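Local atomic coordinates of cytochrome P450 monooxygenase (Rhodococcus sp. ECU0066, PDB entry 6KBH), a protein that probably works as a self-sufficient monooxygenase, joining a heme P450 unit in one chain to an FMN and [2Fe-2S] reductase that would feed it electrons. Residues Trp60-Glu65 with Val77-Glu82. Sequence-based numbering, arbitrary orientation.
Sequences WSRDEE and VVTRYE
Arg62 and Arg80 mark the closest backbone approach between helix 59-64 and the link joining strand 76-78 to helix 81-89, their CA atoms 5.6 Å apart. Thr79 and Arg80 form this link, and Arg80 occupies the N-cap position of the second helix. Pairing of Val77 with Phe68 and of Val78 with Leu354 and Val356 places strand 76-78 inside the mixed sheet of the P450 part, so the contact illustrates how a short helix packs against the residues that follow a sheet strand.

Thr79 points its side chain at the helix and splits it between two neighbours. Its OG1 donates to OG of Ser61 at 3.0 Å, a bond between two buried hydroxyls. With OG1 beside the backbone N (chi1 -79°), the methyl CG2 is anti to it and lies against CG of Arg62, and the two side chains cross at about a right angle. Beyond that crossing the Arg62 chain bends at chi3, and its NH1 is hydrogen-bonded to Ser359 OG and Ala55 O; Ser359 OG also bonds Thr79 O.

Arg80 reaches back to the helix backbone at Arg62. Its CG packs 3.8 Å from CA of Arg62. NH1 donates to Arg62 O at 2.6 Å. The approach is nearly head-on to the carbonyl (C=O...N angle 162°). The oxygen is nevertheless tilted 32° from the guanidinium plane, and the hydrogen bond is far from straight. An alanine here would remove both the aliphatic cover and this donor, and would probably leave Arg62 O without its side-chain partner.

Hydroxyl pairing, methyl packing and a cationic donor on the carbonyl of Arg62, which the helix may help to polarise, although the guanidinium of Arg365 lies close to the same NH1, thus join helix 59-64 to the link between strand 76-78 and helix 81-89, well away from heme, flavin and cluster.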
# COMPACT_ATOMS: atom_id res chain seq x y z
N TRP A 60 5.57 26.24 12.74
CA TRP A 60 6.55 27.32 12.66
C TRP A 60 7.91 26.81 12.21
O TRP A 60 8.68 27.55 11.57
CB TRP A 60 6.67 28.03 14.01
CG TRP A 60 7.26 27.17 15.08
CD1 TRP A 60 6.59 26.36 15.95
CD2 TRP A 60 8.66 27.01 15.39
NE1 TRP A 60 7.48 25.72 16.78
CE2 TRP A 60 8.75 26.10 16.45
CE3 TRP A 60 9.83 27.56 14.86
CZ2 TRP A 60 9.97 25.72 17.01
CZ3 TRP A 60 11.05 27.17 15.41
CH2 TRP A 60 11.11 26.26 16.47
N SER A 61 8.24 25.55 12.52
CA SER A 61 9.54 25.01 12.13
C SER A 61 9.54 24.60 10.66
O SER A 61 10.55 24.78 9.96
CB SER A 61 9.91 23.84 13.03
OG SER A 61 11.26 23.45 12.83
N ARG A 62 8.44 24.05 10.15
CA ARG A 62 8.36 23.76 8.72
C ARG A 62 8.48 25.03 7.90
O ARG A 62 9.04 25.01 6.79
CB ARG A 62 7.04 23.03 8.40
CG ARG A 62 6.99 21.61 8.92
CD ARG A 62 5.91 20.74 8.34
NE ARG A 62 4.57 21.15 8.75
CZ ARG A 62 4.07 20.97 9.97
NH1 ARG A 62 4.80 20.40 10.92
NH2 ARG A 62 2.83 21.38 10.25
N ASP A 63 8.01 26.15 8.43
CA ASP A 63 7.97 27.38 7.66
C ASP A 63 9.30 28.12 7.70
O ASP A 63 9.87 28.45 6.66
CB ASP A 63 6.83 28.27 8.16
CG ASP A 63 5.47 27.69 7.85
OD1 ASP A 63 5.38 26.80 6.98
OD2 ASP A 63 4.48 28.12 8.47
N GLU A 64 9.82 28.38 8.90
CA GLU A 64 10.94 29.31 9.03
C GLU A 64 12.22 28.71 9.60
O GLU A 64 13.27 29.33 9.45
CB GLU A 64 10.53 30.52 9.88
CG GLU A 64 9.09 30.95 9.65
CD GLU A 64 8.65 32.05 10.59
OE1 GLU A 64 9.35 33.09 10.66
OE2 GLU A 64 7.62 31.87 11.28
N GLU A 65 12.17 27.55 10.24
CA GLU A 65 13.38 26.93 10.80
C GLU A 65 13.24 25.42 10.78
O GLU A 65 12.79 24.82 11.76
CB GLU A 65 13.68 27.44 12.21
CG GLU A 65 15.09 27.14 12.66
CD GLU A 65 15.44 27.77 13.98
OE1 GLU A 65 14.52 28.31 14.64
OE2 GLU A 65 16.62 27.74 14.37
N VAL A 77 16.42 18.94 16.23
CA VAL A 77 15.08 18.61 15.77
C VAL A 77 15.00 18.84 14.27
O VAL A 77 15.43 19.88 13.77
CB VAL A 77 14.01 19.43 16.51
CG1 VAL A 77 12.62 18.96 16.14
CG2 VAL A 77 14.22 19.35 18.00
N VAL A 78 14.44 17.86 13.56
CA VAL A 78 14.31 17.89 12.10
C VAL A 78 12.84 17.75 11.76
O VAL A 78 12.17 16.83 12.24
CB VAL A 78 15.15 16.80 11.43
CG1 VAL A 78 15.01 16.88 9.91
CG2 VAL A 78 16.61 16.94 11.84
N THR A 79 12.35 18.65 10.92
CA THR A 79 10.93 18.95 10.88
C THR A 79 10.28 18.72 9.53
O THR A 79 9.12 18.30 9.51
CB THR A 79 10.74 20.40 11.36
OG1 THR A 79 10.81 20.44 12.79
CG2 THR A 79 9.44 20.99 10.91
N ARG A 80 11.00 18.86 8.41
CA ARG A 80 10.39 18.77 7.09
C ARG A 80 10.61 17.40 6.44
O ARG A 80 11.61 16.72 6.70
CB ARG A 80 10.91 19.90 6.19
CG ARG A 80 10.52 21.26 6.75
CD ARG A 80 10.40 22.35 5.70
NE ARG A 80 11.69 22.89 5.30
CZ ARG A 80 11.88 24.16 4.95
NH1 ARG A 80 10.88 25.02 4.96
NH2 ARG A 80 13.09 24.57 4.59
N TYR A 81 9.68 17.02 5.56
CA TYR A 81 9.52 15.64 5.12
C TYR A 81 10.67 15.16 4.24
O TYR A 81 11.14 14.02 4.39
CB TYR A 81 8.17 15.49 4.42
CG TYR A 81 7.93 14.21 3.64
CD1 TYR A 81 8.36 14.07 2.33
CD2 TYR A 81 7.21 13.16 4.20
CE1 TYR A 81 8.13 12.93 1.62
CE2 TYR A 81 6.97 12.00 3.49
CZ TYR A 81 7.43 11.89 2.20
OH TYR A 81 7.21 10.75 1.47
N GLU A 82 11.14 16.00 3.31
CA GLU A 82 12.33 15.65 2.55
C GLU A 82 13.50 15.36 3.49
O GLU A 82 14.26 14.40 3.28
CB GLU A 82 12.71 16.78 1.58
CG GLU A 82 11.89 16.92 0.27
CD GLU A 82 11.46 15.60 -0.36
OE1 GLU A 82 12.24 15.05 -1.17
OE2 GLU A 82 10.34 15.13 -0.08